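Local coordinates for protein uronate dehydrogenase (Agrobacterium tumefaciens, PDB 3RFX) that catalyses the NAD-dependent oxidation of hexuronates such as galacturonate and glucuronate, yielding the corresponding aldaric acid lactones, at residues E21-A24 with P25-E28; A147-Y150 with F151-G155; E169-N172 with Y173-S177; D183-V186 with S187-A191. The protein carries 1 engineered substitution. All coordinates share one frame; numbering follows the deposited sequence.

Contact 1: E21-A24 with P25-E28. With PO4 (phosphate ion), chain F.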
loop_
_atom_site.group_PDB
_atom_site.type_symbol
_atom_site.label_atom_id
_atom_site.label_comp_id
_atom_site.label_asym_id
_atom_site.label_seq_id
_atom_site.Cartn_x
_atom_site.Cartn_y
_atom_site.Cartn_z
ATOM N N GLU A 21 -19.829 -32.864 19.742
ATOM C CA GLU A 21 -21.273 -32.749 19.614
ATOM C C GLU A 21 -21.700 -31.962 18.370
ATOM O O GLU A 21 -22.565 -32.410 17.610
ATOM C CB GLU A 21 -21.884 -32.104 20.863
ATOM C CG GLU A 21 -23.226 -31.440 20.591
ATOM C CD GLU A 21 -23.676 -30.531 21.720
ATOM O OE1 GLU A 21 -23.196 -30.712 22.862
ATOM O OE2 GLU A 21 -24.513 -29.635 21.463
ATOM N N ARG A 22 -21.095 -30.794 18.164
ATOM C CA ARG A 22 -21.573 -29.864 17.139
ATOM C C ARG A 22 -21.279 -30.296 15.696
ATOM O O ARG A 22 -22.032 -29.949 14.781
ATOM C CB ARG A 22 -21.010 -28.459 17.383
ATOM C CG ARG A 22 -21.523 -27.774 18.648
ATOM C CD ARG A 22 -23.020 -27.508 18.579
ATOM N NE ARG A 22 -23.387 -26.668 17.440
ATOM C CZ ARG A 22 -23.364 -25.336 17.449
ATOM N NH1 ARG A 22 -22.980 -24.678 18.540
ATOM N NH2 ARG A 22 -23.721 -24.661 16.362
ATOM N N LEU A 23 -20.191 -31.032 15.488
ATOM C CA LEU A 23 -19.801 -31.435 14.125
ATOM C C LEU A 23 -20.345 -32.804 13.711
ATOM O O LEU A 23 -20.092 -33.264 12.597
ATOM C CB LEU A 23 -18.277 -31.424 13.966
ATOM C CG LEU A 23 -17.589 -30.087 14.264
ATOM C CD1 LEU A 23 -16.105 -30.182 13.967
ATOM C CD2 LEU A 23 -18.240 -28.970 13.473
ATOM N N ALA A 24 -21.082 -33.451 14.611
ATOM C CA ALA A 24 -21.665 -34.760 14.327
ATOM C C ALA A 24 -22.449 -34.811 13.008
ATOM O O ALA A 24 -22.293 -35.752 12.234
ATOM C CB ALA A 24 -22.536 -35.227 15.497
ATOM N N PRO A 25 -23.289 -33.798 12.742
ATOM C CA PRO A 25 -24.082 -33.782 11.505
ATOM C C PRO A 25 -23.261 -33.664 10.214
ATOM O O PRO A 25 -23.825 -33.819 9.133
ATOM C CB PRO A 25 -24.954 -32.532 11.667
ATOM C CG PRO A 25 -24.999 -32.283 13.136
ATOM C CD PRO A 25 -23.653 -32.687 13.637
ATOM N N MET A 26 -21.964 -33.396 10.317
ATOM C CA MET A 26 -21.147 -33.182 9.126
ATOM C C MET A 26 -20.652 -34.463 8.464
ATOM O O MET A 26 -20.207 -34.434 7.319
ATOM C CB MET A 26 -19.938 -32.308 9.451
ATOM C CG MET A 26 -20.275 -30.857 9.741
ATOM S SD MET A 26 -18.753 -29.894 9.719
ATOM C CE MET A 26 -18.323 -29.984 7.974
ATOM N N ALA A 27 -20.705 -35.578 9.183
ATOM C CA ALA A 27 -20.162 -36.824 8.659
ATOM C C ALA A 27 -20.943 -38.035 9.149
ATOM O O ALA A 27 -21.534 -38.009 10.227
ATOM C CB ALA A 27 -18.701 -36.957 9.030
ATOM N N GLU A 28 -20.945 -39.096 8.351
ATOM C CA GLU A 28 -21.600 -40.332 8.753
ATOM C C GLU A 28 -20.928 -40.885 10.001
ATOM O O GLU A 28 -21.595 -41.365 10.920
ATOM C CB GLU A 28 -21.569 -41.353 7.608
ATOM C CG GLU A 28 -22.387 -40.913 6.401
ATOM C CD GLU A 28 -22.348 -41.910 5.250
ATOM O OE1 GLU A 28 -21.439 -42.768 5.220
ATOM O OE2 GLU A 28 -23.231 -41.825 4.368
HETATM P P PO4 F . -22.809 -25.093 22.742
HETATM O O1 PO4 F . -22.323 -23.664 22.814
HETATM O O2 PO4 F . -24.312 -25.102 22.604
HETATM O O3 PO4 F . -22.199 -25.779 21.544
HETATM O O4 PO4 F . -22.402 -25.827 23.997
#
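Met26 lies alongside Leu23 where helix 14-22, which follows the first strand of the Rossmann fold, runs out into a short 3-10 turn. Met26 CB rests 3.3 Å from Leu23 O, the same carbonyl that accepts the Met26 backbone N at 3.0 Å in the bond of the turn. The donor stands above the carbonyl plane there, away from either lone pair. CG lies anti to the carbonyl carbon (chi1 -70°) and stays near that oxygen, and SD then comes 3.9 Å from Leu23 CD2, with the two side chains running side by side. The bend at chi3 (68°) turns CE aside, and beyond this turn Met26 packs on Ile189, Glu190 and Phe193 of helix 182-194. Pro25 breaks the helical hydrogen bonding, since its N has no hydrogen to give; its CD sits 3.4 Å from Arg22 O. A weak bond from Ala27 N to Ala24 O closes the next step. Arg22 has a salt bridge from NH2 to Asp183, while its NH1 donates a hydrogen bond to a phosphate ion, probably from the crystallisation liquor, whose O3 lies in the guanidinium plane at 3.3 Å from NH1.

Contact 2: A147-Y150 with F151-G155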
loop_
_atom_site.group_PDB
_atom_site.type_symbol
_atom_site.label_atom_id
_atom_site.label_comp_id
_atom_site.label_asym_id
_atom_site.label_seq_id
_atom_site.Cartn_x
_atom_site.Cartn_y
_atom_site.Cartn_z
ATOM N N ALA A 147 2.205 -25.973 7.040
ATOM C CA ALA A 147 1.010 -26.145 6.210
ATOM C C ALA A 147 1.169 -25.440 4.863
ATOM O O ALA A 147 0.752 -25.964 3.819
ATOM C CB ALA A 147 -0.247 -25.638 6.927
ATOM N N ARG A 148 1.753 -24.244 4.879
ATOM C CA ARG A 148 1.942 -23.504 3.629
ATOM C C ARG A 148 2.863 -24.274 2.687
ATOM O O ARG A 148 2.606 -24.354 1.489
ATOM C CB ARG A 148 2.506 -22.099 3.888
ATOM C CG ARG A 148 2.732 -21.272 2.604
ATOM C CD ARG A 148 1.408 -20.866 1.943
ATOM N NE ARG A 148 1.530 -20.773 0.488
ATOM C CZ ARG A 148 0.670 -20.140 -0.306
ATOM N NH1 ARG A 148 -0.377 -19.498 0.206
ATOM N NH2 ARG A 148 0.865 -20.138 -1.621
ATOM N N MET A 149 3.935 -24.842 3.237
ATOM C CA MET A 149 4.884 -25.613 2.432
ATOM C C MET A 149 4.217 -26.847 1.802
ATOM O O MET A 149 4.402 -27.114 0.605
ATOM C CB MET A 149 6.121 -25.994 3.262
ATOM C CG MET A 149 7.239 -26.687 2.469
ATOM S SD MET A 149 6.965 -28.480 2.390
ATOM C CE MET A 149 7.430 -28.957 4.062
ATOM N N TYR A 150 3.432 -27.588 2.586
ATOM C CA TYR A 150 2.707 -28.733 2.027
ATOM C C TYR A 150 1.675 -28.300 0.991
ATOM O O TYR A 150 1.387 -29.040 0.045
ATOM C CB TYR A 150 2.043 -29.595 3.107
ATOM C CG TYR A 150 2.997 -30.566 3.781
ATOM C CD1 TYR A 150 2.918 -31.937 3.538
ATOM C CD2 TYR A 150 3.982 -30.108 4.654
ATOM C CE1 TYR A 150 3.795 -32.834 4.156
ATOM C CE2 TYR A 150 4.859 -30.987 5.272
ATOM C CZ TYR A 150 4.760 -32.353 5.018
ATOM O OH TYR A 150 5.635 -33.217 5.642
ATOM N N PHE A 151 1.116 -27.107 1.154
ATOM C CA PHE A 151 0.211 -26.602 0.126
ATOM C C PHE A 151 0.930 -26.301 -1.191
ATOM O O PHE A 151 0.486 -26.738 -2.255
ATOM C CB PHE A 151 -0.555 -25.357 0.574
ATOM C CG PHE A 151 -1.320 -24.710 -0.544
ATOM C CD1 PHE A 151 -2.421 -25.342 -1.099
ATOM C CD2 PHE A 151 -0.918 -23.486 -1.065
ATOM C CE1 PHE A 151 -3.113 -24.762 -2.151
ATOM C CE2 PHE A 151 -1.614 -22.896 -2.113
ATOM C CZ PHE A 151 -2.714 -23.538 -2.654
ATOM N N ASP A 152 2.011 -25.530 -1.126
ATOM C CA ASP A 152 2.774 -25.200 -2.338
ATOM C C ASP A 152 3.420 -26.429 -2.981
ATOM O O ASP A 152 3.547 -26.502 -4.201
ATOM C CB ASP A 152 3.857 -24.164 -2.052
ATOM C CG ASP A 152 3.305 -22.757 -1.936
ATOM O OD1 ASP A 152 2.362 -22.416 -2.688
ATOM O OD2 ASP A 152 3.830 -21.989 -1.099
ATOM N N LYS A 153 3.837 -27.388 -2.161
ATOM C CA LYS A 153 4.588 -28.536 -2.678
ATOM C C LYS A 153 3.689 -29.678 -3.165
ATOM O O LYS A 153 3.995 -30.325 -4.174
ATOM C CB LYS A 153 5.609 -29.035 -1.639
ATOM C CG LYS A 153 6.579 -30.119 -2.139
ATOM C CD LYS A 153 7.655 -30.444 -1.087
ATOM C CE LYS A 153 8.643 -29.298 -0.889
ATOM N NZ LYS A 153 9.575 -29.061 -2.031
ATOM N N PHE A 154 2.584 -29.916 -2.462
ATOM C CA PHE A 154 1.744 -31.093 -2.695
ATOM C C PHE A 154 0.277 -30.758 -2.941
ATOM O O PHE A 154 -0.506 -31.623 -3.337
ATOM C CB PHE A 154 1.827 -32.054 -1.502
ATOM C CG PHE A 154 3.211 -32.529 -1.206
ATOM C CD1 PHE A 154 3.856 -33.401 -2.071
ATOM C CD2 PHE A 154 3.872 -32.111 -0.058
ATOM C CE1 PHE A 154 5.133 -33.844 -1.794
ATOM C CE2 PHE A 154 5.143 -32.545 0.224
ATOM C CZ PHE A 154 5.780 -33.417 -0.643
ATOM N N GLY A 155 -0.110 -29.511 -2.690
ATOM C CA GLY A 155 -1.494 -29.114 -2.871
ATOM C C GLY A 155 -2.406 -29.418 -1.688
ATOM O O GLY A 155 -3.627 -29.279 -1.780
#
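Arg148 sends CG away from its backbone N (chi1 180°) and then bends at chi2 and chi3, which sweeps the guanidinium down the helix; Asp152, with CG opposite its carbonyl carbon (chi1 -78°), reaches back to meet it. The grip is side-on. NE gives a straight bond of 3.0 Å to Asp152 OD2, in its own guanidinium plane but from above the carboxylate, and NH2 completes the salt bridge to OD1 at 2.9 Å on the syn side. The two planes are 56° apart. Phe151 turns its ring edge onto one guanidinium face, CD2 over the centre and 3.8 Å from Arg148 CZ. This is the end of helix 135-154, the long Rossmann-fold helix whose far, N-terminal end carries the family's Tyr-X-X-X-Lys motif, the tyrosine here replaced by an engineered alanine. Gly155 ends it with positive phi. On another flank Tyr150 CD1 touches Phe154 CD2 at 3.7 Å, the rings side by side but oblique, while the Tyr150 hydroxyl bonds to Glu96 of helix 80-100. Met149 SD lies 3.8 Å from Lys153 CE. Lys153 NZ goes on to Asn261 O of the second subunit, whose Arg131 also forms a salt bridge with Asp152 OD1.

Contact 3: E169-N172 with Y173-S177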
loop_
_atom_site.group_PDB
_atom_site.type_symbol
_atom_site.label_atom_id
_atom_site.label_comp_id
_atom_site.label_asym_id
_atom_site.label_seq_id
_atom_site.Cartn_x
_atom_site.Cartn_y
_atom_site.Cartn_z
ATOM N N GLU A 169 -19.200 -17.489 26.292
ATOM C CA GLU A 169 -19.493 -16.061 26.228
ATOM C C GLU A 169 -18.239 -15.248 26.573
ATOM O O GLU A 169 -17.318 -15.754 27.216
ATOM C CB GLU A 169 -20.643 -15.702 27.181
ATOM C CG GLU A 169 -20.290 -15.890 28.638
ATOM C CD GLU A 169 -21.447 -15.577 29.590
ATOM O OE1 GLU A 169 -22.500 -15.080 29.135
ATOM O OE2 GLU A 169 -21.295 -15.827 30.802
ATOM N N PRO A 170 -18.195 -13.982 26.141
ATOM C CA PRO A 170 -17.054 -13.132 26.516
ATOM C C PRO A 170 -17.049 -12.962 28.033
ATOM O O PRO A 170 -18.125 -12.775 28.607
ATOM C CB PRO A 170 -17.385 -11.782 25.859
ATOM C CG PRO A 170 -18.437 -12.082 24.828
ATOM C CD PRO A 170 -19.200 -13.266 25.338
ATOM N N ASN A 171 -15.892 -13.020 28.677
ATOM C CA ASN A 171 -15.871 -12.806 30.131
ATOM C C ASN A 171 -14.834 -11.822 30.648
ATOM O O ASN A 171 -14.609 -11.729 31.851
ATOM C CB ASN A 171 -15.745 -14.121 30.890
ATOM C CG ASN A 171 -14.553 -14.919 30.462
ATOM O OD1 ASN A 171 -13.420 -14.445 30.538
ATOM N ND2 ASN A 171 -14.792 -16.149 30.001
ATOM N N ASN A 172 -14.197 -11.093 29.743
ATOM C CA ASN A 172 -13.359 -9.978 30.145
ATOM C C ASN A 172 -13.265 -8.968 29.006
ATOM O O ASN A 172 -13.784 -9.214 27.908
ATOM C CB ASN A 172 -11.978 -10.453 30.628
ATOM C CG ASN A 172 -11.141 -11.078 29.523
ATOM O OD1 ASN A 172 -11.106 -10.590 28.394
ATOM N ND2 ASN A 172 -10.434 -12.151 29.858
ATOM N N TYR A 173 -12.614 -7.841 29.263
ATOM C CA TYR A 173 -12.612 -6.735 28.303
ATOM C C TYR A 173 -12.004 -7.131 26.956
ATOM O O TYR A 173 -12.498 -6.733 25.897
ATOM C CB TYR A 173 -11.881 -5.507 28.862
ATOM C CG TYR A 173 -12.232 -4.243 28.102
ATOM C CD1 TYR A 173 -13.286 -3.435 28.512
ATOM C CD2 TYR A 173 -11.531 -3.881 26.954
ATOM C CE1 TYR A 173 -13.629 -2.288 27.803
ATOM C CE2 TYR A 173 -11.870 -2.739 26.235
ATOM C CZ TYR A 173 -12.922 -1.950 26.667
ATOM O OH TYR A 173 -13.261 -0.815 25.954
ATOM N N ARG A 174 -10.920 -7.894 27.008
ATOM C CA ARG A 174 -10.240 -8.347 25.790
ATOM C C ARG A 174 -11.182 -9.147 24.891
ATOM O O ARG A 174 -11.145 -9.016 23.663
ATOM C CB ARG A 174 -8.998 -9.169 26.149
ATOM C CG ARG A 174 -8.257 -9.782 24.953
ATOM C CD ARG A 174 -6.875 -10.284 25.380
ATOM N NE ARG A 174 -6.207 -11.084 24.347
ATOM C CZ ARG A 174 -6.409 -12.385 24.150
ATOM N NH1 ARG A 174 -7.267 -13.053 24.911
ATOM N NH2 ARG A 174 -5.754 -13.021 23.180
ATOM N N MET A 175 -12.027 -9.978 25.493
ATOM C CA MET A 175 -12.929 -10.819 24.702
ATOM C C MET A 175 -14.014 -10.043 23.979
ATOM O O MET A 175 -14.687 -10.579 23.095
ATOM C CB MET A 175 -13.543 -11.932 25.556
ATOM C CG MET A 175 -12.503 -12.905 26.068
ATOM S SD MET A 175 -13.284 -14.387 26.727
ATOM C CE MET A 175 -11.915 -15.079 27.650
ATOM N N LEU A 176 -14.201 -8.779 24.336
ATOM C CA LEU A 176 -15.106 -7.946 23.544
ATOM C C LEU A 176 -14.553 -7.806 22.125
ATOM O O LEU A 176 -15.286 -7.454 21.202
ATOM C CB LEU A 176 -15.273 -6.560 24.170
ATOM C CG LEU A 176 -15.975 -6.592 25.526
ATOM C CD1 LEU A 176 -16.015 -5.191 26.149
ATOM C CD2 LEU A 176 -17.396 -7.155 25.364
ATOM N N SER A 177 -13.257 -8.063 21.971
ATOM C CA SER A 177 -12.623 -8.027 20.655
ATOM C C SER A 177 -12.332 -9.426 20.126
ATOM O O SER A 177 -12.468 -9.663 18.928
ATOM C CB SER A 177 -11.321 -7.208 20.683
ATOM O OG SER A 177 -11.564 -5.875 21.129
HETATM O O HOH W 1 -8.397 -12.754 27.628
#
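Asn172 and Met175 meet where the chain enters helix 175-178, and the polar part is a capping bond. Asn172 OD1 accepts from Met175 N at 3.1 Å, the N-H pointing at it with an angle of 150° and the donor only moderately tilted from the amide plane. A chi1 of 66°, which puts CG between the backbone N and the carbonyl carbon, is what folds the amide over the start of the turn. Met175 N also makes a weak bond to Asn172 O. The other end of the amide works through water: Asn172 ND2 donates to it at 3.1 Å and Arg174 NH1 at 3.0 Å, while Arg174 NH2 goes on to Gln254 O.

Sulfur contacts come next. Met175 stretches out beyond CG until SD receives a weak, fairly straight hydrogen bond of 3.5 Å from Asn171 N, and CE lies 3.3 Å from Asn171 OD1.

The apolar part is Pro170 CB on Met175 CB at 3.9 Å, with Phe233 and Ile237 also against the proline.

Met175 therefore serves both ways, its backbone N held by Asn172 and its thioether laid back along the loop that follows strand 158-163. The capping bond also fixes which end of the Asn172 amide is oxygen, since an NH2 there could not accept from Met175 N; ND2 is left to donate to the water.

Contact 4: D183-V186 with S187-A191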
loop_
_atom_site.group_PDB
_atom_site.type_symbol
_atom_site.label_atom_id
_atom_site.label_comp_id
_atom_site.label_asym_id
_atom_site.label_seq_id
_atom_site.Cartn_x
_atom_site.Cartn_y
_atom_site.Cartn_z
ATOM N N ASP A 183 -21.059 -21.139 17.738
ATOM C CA ASP A 183 -21.824 -21.104 16.491
ATOM C C ASP A 183 -20.985 -20.627 15.307
ATOM O O ASP A 183 -21.082 -21.181 14.208
ATOM C CB ASP A 183 -23.049 -20.199 16.612
ATOM C CG ASP A 183 -24.213 -20.867 17.326
ATOM O OD1 ASP A 183 -24.133 -22.074 17.636
ATOM O OD2 ASP A 183 -25.217 -20.169 17.567
ATOM N N ASP A 184 -20.192 -19.578 15.513
ATOM C CA ASP A 184 -19.402 -19.018 14.408
ATOM C C ASP A 184 -18.218 -19.900 14.022
ATOM O O ASP A 184 -17.837 -19.954 12.854
ATOM C CB ASP A 184 -18.953 -17.577 14.712
ATOM C CG ASP A 184 -20.095 -16.576 14.604
ATOM O OD1 ASP A 184 -21.060 -16.838 13.860
ATOM O OD2 ASP A 184 -20.032 -15.510 15.252
ATOM N N PHE A 185 -17.637 -20.611 14.987
ATOM C CA PHE A 185 -16.550 -21.525 14.660
ATOM C C PHE A 185 -17.130 -22.725 13.899
ATOM O O PHE A 185 -16.559 -23.185 12.912
ATOM C CB PHE A 185 -15.794 -21.963 15.921
ATOM C CG PHE A 185 -14.458 -22.596 15.646
ATOM C CD1 PHE A 185 -13.981 -22.738 14.346
ATOM C CD2 PHE A 185 -13.672 -23.051 16.689
ATOM C CE1 PHE A 185 -12.758 -23.323 14.099
ATOM C CE2 PHE A 185 -12.440 -23.642 16.447
ATOM C CZ PHE A 185 -11.982 -23.778 15.148
ATOM N N VAL A 186 -18.287 -23.204 14.341
ATOM C CA VAL A 186 -18.953 -24.295 13.639
ATOM C C VAL A 186 -19.280 -23.908 12.194
ATOM O O VAL A 186 -19.002 -24.668 11.267
ATOM C CB VAL A 186 -20.216 -24.762 14.375
ATOM C CG1 VAL A 186 -21.007 -25.754 13.508
ATOM C CG2 VAL A 186 -19.817 -25.404 15.706
ATOM N N SER A 187 -19.856 -22.728 11.996
ATOM C CA SER A 187 -20.194 -22.303 10.642
ATOM C C SER A 187 -18.940 -22.098 9.789
ATOM O O SER A 187 -18.963 -22.344 8.581
ATOM C CB SER A 187 -21.071 -21.048 10.647
ATOM O OG SER A 187 -20.349 -19.942 11.152
ATOM N N LEU A 188 -17.842 -21.667 10.404
ATOM C CA LEU A 188 -16.592 -21.523 9.652
ATOM C C LEU A 188 -16.116 -22.890 9.164
ATOM O O LEU A 188 -15.712 -23.055 8.007
ATOM C CB LEU A 188 -15.499 -20.862 10.507
ATOM C CG LEU A 188 -14.104 -20.882 9.870
ATOM C CD1 LEU A 188 -14.093 -20.080 8.563
ATOM C CD2 LEU A 188 -13.033 -20.379 10.837
ATOM N N ILE A 189 -16.157 -23.875 10.056
ATOM C CA ILE A 189 -15.747 -25.232 9.700
ATOM C C ILE A 189 -16.603 -25.780 8.552
ATOM O O ILE A 189 -16.078 -26.388 7.620
ATOM C CB ILE A 189 -15.766 -26.175 10.926
ATOM C CG1 ILE A 189 -14.619 -25.812 11.879
ATOM C CG2 ILE A 189 -15.657 -27.639 10.493
ATOM C CD1 ILE A 189 -14.731 -26.450 13.243
ATOM N N GLU A 190 -17.909 -25.535 8.600
ATOM C CA GLU A 190 -18.796 -25.960 7.514
ATOM C C GLU A 190 -18.435 -25.282 6.185
ATOM O O GLU A 190 -18.420 -25.921 5.126
ATOM C CB GLU A 190 -20.262 -25.715 7.889
ATOM C CG GLU A 190 -20.677 -26.548 9.109
ATOM C CD GLU A 190 -22.013 -26.142 9.702
ATOM O OE1 GLU A 190 -22.475 -25.007 9.441
ATOM O OE2 GLU A 190 -22.593 -26.960 10.449
ATOM N N ALA A 191 -18.120 -23.995 6.252
ATOM C CA ALA A 191 -17.737 -23.234 5.070
ATOM C C ALA A 191 -16.413 -23.724 4.500
ATOM O O ALA A 191 -16.242 -23.784 3.281
ATOM C CB ALA A 191 -17.662 -21.732 5.395
HETATM O O HOH W 2 -22.481 -18.440 12.172
#
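Ser187 OG has several polar neighbours. It lies 3.0 Å from Asp184 O, one turn back, and 2.8 Å from a water (water 2) that donates to Asp184 OD1 at 2.7 Å; Trp224 NE1 is a further hydrogen-bond partner. The hydroxyl can turn back toward the preceding turn because OG sits between the backbone N and the carbonyl carbon (chi1 66°). The Asp184 carboxylate has four partners: the water and Lys227 N at OD1, Ser207 OG and Asp228 N at OD2. A buried carboxylate is thereby tied to the loops beyond the helix.

Regular alpha-helical bonds run beneath these side chains, with Ser187 N to Asp183 O and Ile189 N to Phe185 O each at 3.0 Å.

The apolar flank belongs to Phe185 and Ile189. Phe185 CG is swung opposite its backbone N (chi1 -164°), so that the ring leans along the helix and offers a face to Ile189. Ile189 CD1 makes a CH-pi contact there, 4.2 Å from the Phe185 ring centroid and 27° off the normal. Leu188 CD2 approaches Phe185 CD1 obliquely at 4.3 Å. Farther round, the extended Glu190 chain crosses Val186, with Glu190 OE2 3.7 Å from Val186 CG1.

Helix 182-194 packs on two elements of the Rossmann core: Phe185 and Ile189 touch Met19 of helix 14-22, while Phe185 and Leu188 rest on Ile163 and Val161 of strand 158-163.

Along the chain the contacts come in the order 1, 2, 3, 4. Contacts 1, 2 and 4 lie on helices, or at their ends, flanking the seven-stranded parallel sheet of the Rossmann fold; contact 3 lies on a loop and short helix after strand 158-163. Contacts 1 and 4, their centres about 12 Å apart, touch directly, with Arg22 CB packed 3.7 Å from Val186 CG2. Contact 3 is about 20 Å from contact 4 between centres, and contact 2 about 35 Å from contact 3 across the chain's centre. Contacts 1 and 4 thus join two helices on one side of that centre, while contact 2 meets the second subunit.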